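Local coordinates for mandelate racemase/muconate lactonizing protein (Thermobispora bispora, PDB 3VC5), which probably catalyses the magnesium-dependent dehydration of D-glucarate to 5-dehydro-4-deoxy-D-glucarate, as a member of the mandelate racemase/muconate lactonizing enzyme family, at residues G66-T70 and H342-S346; Y167-K171 and I192-A196; W172-P176 and Y426-F430; A348-H352 and V391-L397. All coordinates share one frame; numbering follows the deposited sequence.

Interaction 1. Residues G66-T70 and H342-S346; sequences GLGET and HLGIS
With CG anti to the backbone N (chi1 176°) and the chain extended beyond it, Glu69 reaches from its strand to the start of the helix that begins after Leu343, bringing its carboxylate against Leu343, Ile345 and Ser346. One oxygen serves each end of the turn. Leu343 N donates to Glu69 OE2 at 2.7 Å, on the syn lone pair, whereas Ser346 N reaches Glu69 OE1 at 2.9 Å from well above the carboxylate plane (54° out of it). Leu343 holds the N-cap position but has no polar side chain to cap the turn, so a glutamate distant in sequence supplies the acceptors, and the helix end probably stabilises its negative charge. The contact joins the two domains of the enolase-superfamily fold: strand 65-71 belongs to the N-terminal capping domain, helix 344-355 to the barrel domain. Arg53 forms a salt bridge with OE2, and Ser346 OG turns to His313 and Arg53. With an alanine here instead of Glu69, the N-H groups of Leu343 and Ser346 would probably lose their acceptors and Arg53 its counter-charge. Beside this polar centre, Ile345 provides the apolar part. Its CD1 lies 3.9 Å from Leu67 CB, the two side chains crossing at about a right angle, and its CG2 rests on the backbone at Gly68 C, 3.6 Å away.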
loop_
_atom_site.group_PDB
_atom_site.type_symbol
_atom_site.label_atom_id
_atom_site.label_comp_id
_atom_site.label_asym_id
_atom_site.label_seq_id
_atom_site.Cartn_x
_atom_site.Cartn_y
_atom_site.Cartn_z
ATOM N N GLY A 66 -24.053 0.521 -4.460
ATOM C CA GLY A 66 -22.988 0.939 -3.553
ATOM C C GLY A 66 -23.066 2.447 -3.361
ATOM O O GLY A 66 -23.474 3.186 -4.286
ATOM N N LEU A 67 -22.667 2.904 -2.170
ATOM C CA LEU A 67 -22.723 4.324 -1.812
ATOM C C LEU A 67 -21.335 4.953 -1.650
ATOM O O LEU A 67 -20.402 4.325 -1.097
ATOM C CB LEU A 67 -23.480 4.519 -0.508
ATOM C CG LEU A 67 -24.950 4.087 -0.579
ATOM C CD1 LEU A 67 -25.539 4.141 0.841
ATOM C CD2 LEU A 67 -25.760 4.964 -1.556
ATOM N N GLY A 68 -21.216 6.194 -2.092
ATOM C CA GLY A 68 -20.017 7.007 -1.811
ATOM C C GLY A 68 -20.464 8.403 -1.436
ATOM O O GLY A 68 -21.614 8.788 -1.667
ATOM N N GLU A 69 -19.565 9.158 -0.832
ATOM C CA GLU A 69 -19.880 10.501 -0.333
ATOM C C GLU A 69 -18.646 11.375 -0.491
ATOM O O GLU A 69 -17.542 10.963 -0.142
ATOM C CB GLU A 69 -20.352 10.442 1.118
ATOM C CG GLU A 69 -20.595 11.828 1.728
ATOM C CD GLU A 69 -20.951 11.792 3.211
ATOM O OE1 GLU A 69 -21.408 10.745 3.742
ATOM O OE2 GLU A 69 -20.763 12.855 3.856
ATOM N N THR A 70 -18.837 12.576 -1.022
ATOM C CA THR A 70 -17.706 13.459 -1.284
ATOM C C THR A 70 -18.163 14.916 -1.114
ATOM O O THR A 70 -19.288 15.178 -0.654
ATOM C CB THR A 70 -17.106 13.176 -2.662
ATOM O OG1 THR A 70 -15.913 13.955 -2.845
ATOM C CG2 THR A 70 -18.106 13.463 -3.795
ATOM N N HIS A 342 -19.646 15.848 7.511
ATOM C CA HIS A 342 -19.932 14.667 6.686
ATOM C C HIS A 342 -21.092 13.861 7.252
ATOM O O HIS A 342 -21.551 14.082 8.388
ATOM C CB HIS A 342 -18.671 13.757 6.599
ATOM C CG HIS A 342 -18.314 13.090 7.897
ATOM N ND1 HIS A 342 -18.986 11.973 8.353
ATOM C CD2 HIS A 342 -17.434 13.426 8.883
ATOM C CE1 HIS A 342 -18.494 11.612 9.532
ATOM N NE2 HIS A 342 -17.555 12.479 9.879
ATOM N N LEU A 343 -21.583 12.927 6.443
ATOM C CA LEU A 343 -22.733 12.111 6.817
ATOM C C LEU A 343 -22.326 10.645 7.038
ATOM O O LEU A 343 -21.128 10.330 7.230
ATOM C CB LEU A 343 -23.816 12.263 5.735
ATOM C CG LEU A 343 -24.244 13.707 5.493
ATOM C CD1 LEU A 343 -25.277 13.719 4.364
ATOM C CD2 LEU A 343 -24.835 14.314 6.773
ATOM N N GLY A 344 -23.308 9.747 7.068
ATOM C CA GLY A 344 -23.058 8.389 7.517
ATOM C C GLY A 344 -22.356 7.486 6.501
ATOM O O GLY A 344 -21.771 6.473 6.869
ATOM N N ILE A 345 -22.419 7.835 5.218
ATOM C CA ILE A 345 -21.689 7.049 4.212
ATOM C C ILE A 345 -20.196 7.260 4.460
ATOM O O ILE A 345 -19.426 6.295 4.583
ATOM C CB ILE A 345 -22.089 7.449 2.792
ATOM C CG1 ILE A 345 -23.554 7.047 2.548
ATOM C CG2 ILE A 345 -21.105 6.817 1.746
ATOM C CD1 ILE A 345 -24.178 7.821 1.368
ATOM N N SER A 346 -19.803 8.522 4.599
ATOM C CA SER A 346 -18.401 8.860 4.946
ATOM C C SER A 346 -18.033 8.238 6.298
ATOM O O SER A 346 -16.952 7.681 6.439
ATOM C CB SER A 346 -18.184 10.368 5.006
ATOM O OG SER A 346 -18.096 10.852 3.684
#

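Interaction 2. Residues Y167-K171 and I192-A196; sequences YLFYK and IVAQA
Ile192 projects from its helix onto the strand and packs between Leu168 and Tyr170, and its branched shape lets it touch three consecutive residues. CB itself points toward the strand, and from it the two arms diverge. The short arm, CG2, meets Leu168 CD1 at 3.9 Å. On the long arm, CG1 lies 3.6 Å from Tyr170 CE1, approaching the phenol ring at about a right angle to the tyrosine side chain. The tip, CD1, does two things: it sits over one face of the Tyr170 ring in a CH-pi contact, 4.1 Å from the centroid and 23° off the normal, and it lies 3.6 Å from the carbonyl oxygen Phe169 O. The second torsion (chi2 -69°) bends CD1 back to that spot. One turn further along the helix, Ala196 CB meets the same Leu168 CD1 at 3.8 Å; a methyl group suits this place because the leucine tip already fills the space between helix and strand. The amide end of Gln195 lies against the backbone of Leu168 and Phe169. Tyr167 and Phe169 turn from the helix; Tyr167 OH bonds to Lys209 and to Lys211, the predicted proton acceptor. Strand 167-169 and helix 192-196 run roughly antiparallel, their axes 8.6 Å apart at closest and 148° between their directions. This is the first half of a beta-alpha-beta unit, strand 161-169, helix 189-203, strand 208-211, in the modified TIM barrel of the enolase superfamily, with apolar residues packed outward under the helix and Tyr167 turned to the interior, beside Lys211.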
loop_
_atom_site.group_PDB
_atom_site.type_symbol
_atom_site.label_atom_id
_atom_site.label_comp_id
_atom_site.label_asym_id
_atom_site.label_seq_id
_atom_site.Cartn_x
_atom_site.Cartn_y
_atom_site.Cartn_z
ATOM N N TYR A 167 -14.472 16.758 18.729
ATOM C CA TYR A 167 -13.968 17.841 17.869
ATOM C C TYR A 167 -14.578 19.151 18.375
ATOM O O TYR A 167 -15.698 19.506 18.035
ATOM C CB TYR A 167 -14.341 17.614 16.404
ATOM C CG TYR A 167 -13.346 18.213 15.415
ATOM C CD1 TYR A 167 -12.613 19.362 15.717
ATOM C CD2 TYR A 167 -13.180 17.633 14.152
ATOM C CE1 TYR A 167 -11.696 19.890 14.806
ATOM C CE2 TYR A 167 -12.249 18.160 13.225
ATOM C CZ TYR A 167 -11.533 19.287 13.548
ATOM O OH TYR A 167 -10.574 19.821 12.661
ATOM N N LEU A 168 -13.847 19.833 19.249
ATOM C CA LEU A 168 -14.334 21.065 19.843
ATOM C C LEU A 168 -13.982 22.272 18.974
ATOM O O LEU A 168 -12.871 22.360 18.362
ATOM C CB LEU A 168 -13.743 21.255 21.242
ATOM C CG LEU A 168 -13.778 20.073 22.220
ATOM C CD1 LEU A 168 -13.195 20.466 23.595
ATOM C CD2 LEU A 168 -15.225 19.546 22.390
ATOM N N PHE A 169 -14.899 23.230 18.984
ATOM C CA PHE A 169 -14.739 24.477 18.266
ATOM C C PHE A 169 -15.181 25.623 19.133
ATOM O O PHE A 169 -16.201 25.521 19.820
ATOM C CB PHE A 169 -15.664 24.533 17.054
ATOM C CG PHE A 169 -15.253 23.634 15.903
ATOM C CD1 PHE A 169 -15.546 22.277 15.914
ATOM C CD2 PHE A 169 -14.598 24.169 14.796
ATOM C CE1 PHE A 169 -15.188 21.443 14.824
ATOM C CE2 PHE A 169 -14.215 23.342 13.701
ATOM C CZ PHE A 169 -14.500 21.993 13.720
ATOM N N TYR A 170 -14.478 26.742 19.030
ATOM C CA TYR A 170 -15.082 28.001 19.426
ATOM C C TYR A 170 -16.250 28.259 18.478
ATOM O O TYR A 170 -16.177 27.934 17.290
ATOM C CB TYR A 170 -14.070 29.139 19.357
ATOM C CG TYR A 170 -12.912 28.993 20.300
ATOM C CD1 TYR A 170 -13.046 29.316 21.659
ATOM C CD2 TYR A 170 -11.663 28.598 19.839
ATOM C CE1 TYR A 170 -11.978 29.208 22.522
ATOM C CE2 TYR A 170 -10.578 28.502 20.699
ATOM C CZ TYR A 170 -10.742 28.814 22.044
ATOM O OH TYR A 170 -9.669 28.725 22.907
ATOM N N LYS A 171 -17.367 28.745 19.013
ATOM C CA LYS A 171 -18.522 29.013 18.169
ATOM C C LYS A 171 -19.432 30.078 18.737
ATOM O O LYS A 171 -19.481 30.279 19.953
ATOM C CB LYS A 171 -19.321 27.722 17.948
ATOM C CG LYS A 171 -19.942 27.160 19.255
ATOM C CD LYS A 171 -20.695 25.836 19.030
ATOM C CE LYS A 171 -21.958 26.014 18.158
ATOM N NZ LYS A 171 -23.013 26.913 18.802
ATOM N N ILE A 192 -15.536 26.269 26.292
ATOM C CA ILE A 192 -14.961 25.089 25.650
ATOM C C ILE A 192 -15.037 23.857 26.559
ATOM O O ILE A 192 -15.399 22.755 26.115
ATOM C CB ILE A 192 -13.498 25.382 25.194
ATOM C CG1 ILE A 192 -13.504 26.359 23.999
ATOM C CG2 ILE A 192 -12.695 24.089 24.928
ATOM C CD1 ILE A 192 -14.058 25.779 22.698
ATOM N N VAL A 193 -14.723 24.032 27.840
ATOM C CA VAL A 193 -14.875 22.932 28.770
ATOM C C VAL A 193 -16.350 22.496 28.830
ATOM O O VAL A 193 -16.629 21.301 28.872
ATOM C CB VAL A 193 -14.331 23.276 30.183
ATOM C CG1 VAL A 193 -14.710 22.186 31.186
ATOM C CG2 VAL A 193 -12.823 23.424 30.143
ATOM N N ALA A 194 -17.290 23.436 28.831
ATOM C CA ALA A 194 -18.704 23.050 28.901
ATOM C C ALA A 194 -19.101 22.257 27.651
ATOM O O ALA A 194 -19.845 21.267 27.737
ATOM C CB ALA A 194 -19.601 24.264 29.067
ATOM N N GLN A 195 -18.604 22.706 26.493
ATOM C CA GLN A 195 -18.877 22.025 25.233
ATOM C C GLN A 195 -18.323 20.591 25.264
ATOM O O GLN A 195 -18.984 19.639 24.819
ATOM C CB GLN A 195 -18.265 22.812 24.072
ATOM C CG GLN A 195 -18.618 22.285 22.672
ATOM C CD GLN A 195 -17.844 23.054 21.632
ATOM O OE1 GLN A 195 -18.126 24.234 21.367
ATOM N NE2 GLN A 195 -16.832 22.430 21.090
ATOM N N ALA A 196 -17.098 20.445 25.763
ATOM C CA ALA A 196 -16.497 19.132 25.978
ATOM C C ALA A 196 -17.391 18.218 26.850
ATOM O O ALA A 196 -17.589 17.040 26.523
ATOM C CB ALA A 196 -15.122 19.278 26.616
#

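Interaction 3. Residues W172-P176 and Y426-F430; sequences WAGHP and YMRSF
Tyr426 and His175 meet through their polar atoms: the OH of the tyrosine lies at the imidazole edge, 2.7 Å from His175 ND1, in a hydrogen bond that either group could donate. CG of Tyr426 stands anti to the backbone N (chi1 -176°), which swings the phenol off the helix toward the 172-176 loop. The two rings are only rim to rim, planes 40° apart, so the polar bond and not stacking pairs them. A water continues the link, bonded to Tyr426 OH at 2.7 Å and to Pro176 O at 2.8 Å, while His175 NE2 holds Asp37 O.

Phe430 meets the two ends of the loop, Trp172 and Pro176. The outer edge of the Trp172 six-membered ring points at its face in an offset edge-to-face pair, planes 84° apart, with Trp172 CH2 3.6 Å from Phe430 CD2; Pro176 CG comes to 3.5 Å from Phe430 CE1. On the opposite face of the phenyl ring, Ser429 OG sits over the centre, while the hydroxyl bonds back to Tyr426 O at 2.7 Å. Met427 is bent at its second and third torsions, which brings its sulfur to the tryptophan edge, a Met-aromatic contact, SD 5.2 Å from the six-ring centroid. A flexible, polarisable thioether suits a place beside the indole edge.

Leu41 and Val46, from the small hairpin of strands 41-42 and 45-46, touch both Trp172 and Met427. A C-terminal helix and the loop following the first barrel strand are thus packed around that hairpin, which probably corresponds to the mobile capping-domain loop that closes over the active site in this superfamily.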
loop_
_atom_site.group_PDB
_atom_site.type_symbol
_atom_site.label_atom_id
_atom_site.label_comp_id
_atom_site.label_asym_id
_atom_site.label_seq_id
_atom_site.Cartn_x
_atom_site.Cartn_y
_atom_site.Cartn_z
ATOM N N TRP A 172 -20.130 30.780 17.850
ATOM C CA TRP A 172 -21.175 31.702 18.279
ATOM C C TRP A 172 -22.361 30.876 18.771
ATOM O O TRP A 172 -22.407 29.662 18.534
ATOM C CB TRP A 172 -21.598 32.611 17.135
ATOM C CG TRP A 172 -20.478 33.428 16.585
ATOM C CD1 TRP A 172 -19.377 33.891 17.270
ATOM C CD2 TRP A 172 -20.356 33.918 15.247
ATOM N NE1 TRP A 172 -18.566 34.622 16.418
ATOM C CE2 TRP A 172 -19.151 34.661 15.176
ATOM C CE3 TRP A 172 -21.146 33.804 14.098
ATOM C CZ2 TRP A 172 -18.719 35.276 14.000
ATOM C CZ3 TRP A 172 -20.718 34.429 12.932
ATOM C CH2 TRP A 172 -19.512 35.151 12.893
ATOM N N ALA A 173 -23.325 31.522 19.432
ATOM C CA ALA A 173 -24.499 30.821 19.944
ATOM C C ALA A 173 -25.364 30.333 18.776
ATOM O O ALA A 173 -26.089 29.335 18.896
ATOM C CB ALA A 173 -25.292 31.746 20.833
ATOM N N GLY A 174 -25.288 31.039 17.649
ATOM C CA GLY A 174 -26.077 30.681 16.452
ATOM C C GLY A 174 -25.583 31.525 15.299
ATOM O O GLY A 174 -24.743 32.417 15.500
ATOM N N HIS A 175 -26.091 31.263 14.094
ATOM C CA HIS A 175 -25.796 32.117 12.941
ATOM C C HIS A 175 -26.550 33.417 13.102
ATOM O O HIS A 175 -27.708 33.382 13.492
ATOM C CB HIS A 175 -26.226 31.409 11.668
ATOM C CG HIS A 175 -25.303 30.293 11.305
ATOM N ND1 HIS A 175 -24.079 30.506 10.698
ATOM C CD2 HIS A 175 -25.384 28.961 11.542
ATOM C CE1 HIS A 175 -23.460 29.344 10.549
ATOM N NE2 HIS A 175 -24.222 28.394 11.073
ATOM N N PRO A 176 -25.893 34.564 12.838
ATOM C CA PRO A 176 -26.575 35.849 13.031
ATOM C C PRO A 176 -27.850 35.847 12.218
ATOM O O PRO A 176 -27.847 35.393 11.073
ATOM C CB PRO A 176 -25.579 36.857 12.448
ATOM C CG PRO A 176 -24.246 36.240 12.758
ATOM C CD PRO A 176 -24.478 34.753 12.472
ATOM N N TYR A 426 -17.956 34.408 4.210
ATOM C CA TYR A 426 -19.032 34.457 5.204
ATOM C C TYR A 426 -18.565 35.292 6.414
ATOM O O TYR A 426 -19.293 36.190 6.894
ATOM C CB TYR A 426 -19.463 33.042 5.606
ATOM C CG TYR A 426 -20.638 32.980 6.574
ATOM C CD1 TYR A 426 -21.779 33.759 6.382
ATOM C CD2 TYR A 426 -20.600 32.124 7.668
ATOM C CE1 TYR A 426 -22.851 33.682 7.264
ATOM C CE2 TYR A 426 -21.658 32.034 8.549
ATOM C CZ TYR A 426 -22.773 32.837 8.357
ATOM O OH TYR A 426 -23.837 32.727 9.237
ATOM N N MET A 427 -17.346 35.051 6.898
ATOM C CA MET A 427 -16.856 35.862 8.017
ATOM C C MET A 427 -16.762 37.343 7.627
ATOM O O MET A 427 -17.094 38.220 8.418
ATOM C CB MET A 427 -15.492 35.401 8.552
ATOM C CG MET A 427 -14.960 36.337 9.658
ATOM S SD MET A 427 -16.017 36.294 11.132
ATOM C CE MET A 427 -15.448 34.737 11.809
ATOM N N ARG A 428 -16.268 37.620 6.422
ATOM C CA ARG A 428 -16.150 38.994 5.936
ATOM C C ARG A 428 -17.489 39.732 5.880
ATOM O O ARG A 428 -17.529 40.970 5.935
ATOM C CB ARG A 428 -15.471 39.019 4.564
ATOM C CG ARG A 428 -13.963 38.837 4.635
ATOM C CD ARG A 428 -13.352 38.692 3.243
ATOM N NE ARG A 428 -11.895 38.813 3.270
ATOM C CZ ARG A 428 -11.104 38.563 2.227
ATOM N NH1 ARG A 428 -11.627 38.160 1.070
ATOM N NH2 ARG A 428 -9.789 38.707 2.339
ATOM N N SER A 429 -18.593 38.998 5.774
ATOM C CA SER A 429 -19.893 39.662 5.739
ATOM C C SER A 429 -20.212 40.332 7.091
ATOM O O SER A 429 -21.032 41.265 7.160
ATOM C CB SER A 429 -20.999 38.695 5.298
ATOM O OG SER A 429 -21.414 37.852 6.367
ATOM N N PHE A 430 -19.529 39.876 8.145
ATOM C CA PHE A 430 -19.668 40.429 9.498
ATOM C C PHE A 430 -18.496 41.355 9.867
ATOM O O PHE A 430 -18.686 42.409 10.467
ATOM C CB PHE A 430 -19.781 39.303 10.524
ATOM C CG PHE A 430 -20.820 38.275 10.178
ATOM C CD1 PHE A 430 -22.160 38.618 10.126
ATOM C CD2 PHE A 430 -20.465 36.971 9.896
ATOM C CE1 PHE A 430 -23.130 37.694 9.808
ATOM C CE2 PHE A 430 -21.441 36.026 9.572
ATOM C CZ PHE A 430 -22.776 36.391 9.521
HETATM O O HOH W 1 -26.015 34.373 9.165
#

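Interaction 4. Residues A348-H352 and V391-L397; sequences AAMTH and VPDGPGL
Val391 opens the run of contacts with His352: its CG1, anti to the backbone N (chi1 180°), lies 3.7 Å from His352 CE1. At the same residue the backbone passes Thr351, whose CG2 is 4.2 Å from Val391 CA. Pro392 follows, its CD 3.8 Å from His352 NE2, a rigid apolar ring beside the imidazole. After the bend at 393-395, Gly396 returns with positive phi (67°), a conformation that a residue without a side chain adopts readily, and its O approaches His352 CE1. Leu397 then supplies the polar link. His352 NE2 donates to Leu397 O at 2.9 Å, the acceptor near the imidazole plane but the donor 53° above the carbonyl plane. The ring's other nitrogen bonds to Ala151 N, so its rotation is fixed at both ends. A phenylalanine in place of His352 would probably leave Leu397 O and Ala151 N without this partner. Beyond the carbonyl, Leu397 CB meets Ala348 CB at 4.0 Å and CD2 reaches Ala349 CA at 3.9 Å, the small alanines allowing close approach. The loop thus lies between helix 344-355 and helix 150-153, where Val150 touches His352 and Leu397, while Thr351 faces strand 161-169 through Tyr164 and Val162.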
loop_
_atom_site.group_PDB
_atom_site.type_symbol
_atom_site.label_atom_id
_atom_site.label_comp_id
_atom_site.label_asym_id
_atom_site.label_seq_id
_atom_site.Cartn_x
_atom_site.Cartn_y
_atom_site.Cartn_z
ATOM N N ALA A 348 -19.197 5.523 7.707
ATOM C CA ALA A 348 -19.031 4.060 7.543
ATOM C C ALA A 348 -17.665 3.809 6.874
ATOM O O ALA A 348 -16.898 2.947 7.306
ATOM C CB ALA A 348 -20.130 3.481 6.699
ATOM N N ALA A 349 -17.370 4.587 5.824
ATOM C CA ALA A 349 -16.112 4.390 5.090
ATOM C C ALA A 349 -14.889 4.656 5.986
ATOM O O ALA A 349 -13.934 3.874 5.989
ATOM C CB ALA A 349 -16.083 5.245 3.863
ATOM N N MET A 350 -14.939 5.752 6.744
ATOM C CA MET A 350 -13.897 6.081 7.710
ATOM C C MET A 350 -13.657 4.953 8.675
ATOM O O MET A 350 -12.511 4.623 9.022
ATOM C CB MET A 350 -14.224 7.384 8.466
ATOM C CG MET A 350 -14.255 8.617 7.551
ATOM S SD MET A 350 -15.267 9.969 8.244
ATOM C CE MET A 350 -14.176 10.623 9.479
ATOM N N THR A 351 -14.755 4.376 9.139
ATOM C CA THR A 351 -14.702 3.360 10.174
ATOM C C THR A 351 -14.139 2.030 9.653
ATOM O O THR A 351 -13.298 1.419 10.305
ATOM C CB THR A 351 -16.099 3.194 10.810
ATOM O OG1 THR A 351 -16.473 4.451 11.405
ATOM C CG2 THR A 351 -16.111 2.079 11.872
ATOM N N HIS A 352 -14.578 1.591 8.474
ATOM C CA HIS A 352 -14.007 0.375 7.900
ATOM C C HIS A 352 -12.522 0.562 7.618
ATOM O O HIS A 352 -11.720 -0.353 7.869
ATOM C CB HIS A 352 -14.738 -0.042 6.591
ATOM C CG HIS A 352 -16.075 -0.656 6.833
ATOM N ND1 HIS A 352 -16.236 -2.011 7.041
ATOM C CD2 HIS A 352 -17.320 -0.113 6.864
ATOM C CE1 HIS A 352 -17.524 -2.270 7.222
ATOM N NE2 HIS A 352 -18.201 -1.139 7.121
ATOM N N VAL A 391 -17.411 -1.483 14.166
ATOM C CA VAL A 391 -17.497 -1.789 12.736
ATOM C C VAL A 391 -18.868 -2.370 12.404
ATOM O O VAL A 391 -19.300 -3.343 13.040
ATOM C CB VAL A 391 -16.435 -2.797 12.274
ATOM C CG1 VAL A 391 -16.605 -3.073 10.757
ATOM C CG2 VAL A 391 -15.044 -2.293 12.597
ATOM N N PRO A 392 -19.561 -1.796 11.410
ATOM C CA PRO A 392 -20.902 -2.326 11.108
ATOM C C PRO A 392 -20.834 -3.804 10.739
ATOM O O PRO A 392 -19.809 -4.272 10.229
ATOM C CB PRO A 392 -21.350 -1.493 9.907
ATOM C CG PRO A 392 -20.603 -0.190 10.064
ATOM C CD PRO A 392 -19.274 -0.544 10.696
ATOM N N ASP A 393 -21.910 -4.541 11.002
ATOM C CA ASP A 393 -21.877 -5.978 10.749
ATOM C C ASP A 393 -22.357 -6.360 9.348
ATOM O O ASP A 393 -21.833 -7.299 8.750
ATOM C CB ASP A 393 -22.583 -6.778 11.860
ATOM C CG ASP A 393 -23.932 -6.205 12.239
ATOM O OD1 ASP A 393 -24.232 -6.144 13.453
ATOM O OD2 ASP A 393 -24.694 -5.825 11.329
ATOM N N GLY A 394 -23.322 -5.619 8.810
ATOM C CA GLY A 394 -23.838 -5.937 7.479
ATOM C C GLY A 394 -22.728 -6.065 6.448
ATOM O O GLY A 394 -21.564 -5.712 6.724
ATOM N N PRO A 395 -23.068 -6.591 5.256
ATOM C CA PRO A 395 -22.158 -6.666 4.105
ATOM C C PRO A 395 -21.886 -5.275 3.545
ATOM O O PRO A 395 -22.687 -4.360 3.742
ATOM C CB PRO A 395 -22.960 -7.448 3.063
ATOM C CG PRO A 395 -24.381 -7.300 3.485
ATOM C CD PRO A 395 -24.340 -7.280 4.992
ATOM N N GLY A 396 -20.772 -5.111 2.840
ATOM C CA GLY A 396 -20.448 -3.812 2.275
ATOM C C GLY A 396 -20.151 -2.821 3.383
ATOM O O GLY A 396 -19.531 -3.177 4.392
ATOM N N LEU A 397 -20.555 -1.569 3.199
ATOM C CA LEU A 397 -20.329 -0.547 4.227
ATOM C C LEU A 397 -21.190 -0.782 5.461
ATOM O O LEU A 397 -20.893 -0.267 6.543
ATOM C CB LEU A 397 -20.595 0.855 3.663
ATOM C CG LEU A 397 -19.574 1.397 2.659
ATOM C CD1 LEU A 397 -20.132 2.668 1.998
ATOM C CD2 LEU A 397 -18.205 1.652 3.340
#

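In the fold
Interactions 1 and 4 share helix 344-355 and lie with centres 11 Å apart; they touch where Leu67 O meets Leu397 CD1 at 3.5 Å, so the capping-domain strand and the 391-397 loop bear on each other as well as on the helix. Interactions 2 and 3 follow directly in sequence through 171-172, with centres 17 Å apart, and extend from the barrel to the C-terminal helix. Interaction 2 is nearest the catalytic centre: the side chain of Tyr167 comes about 3 Å from that of Lys211, a predicted proton acceptor, and about 4 Å from both that of the magnesium ligand Asp239 and a bound phosphate. In interaction 1, the side chain of His342 is about 9 Å from that of His338, the other predicted proton acceptor.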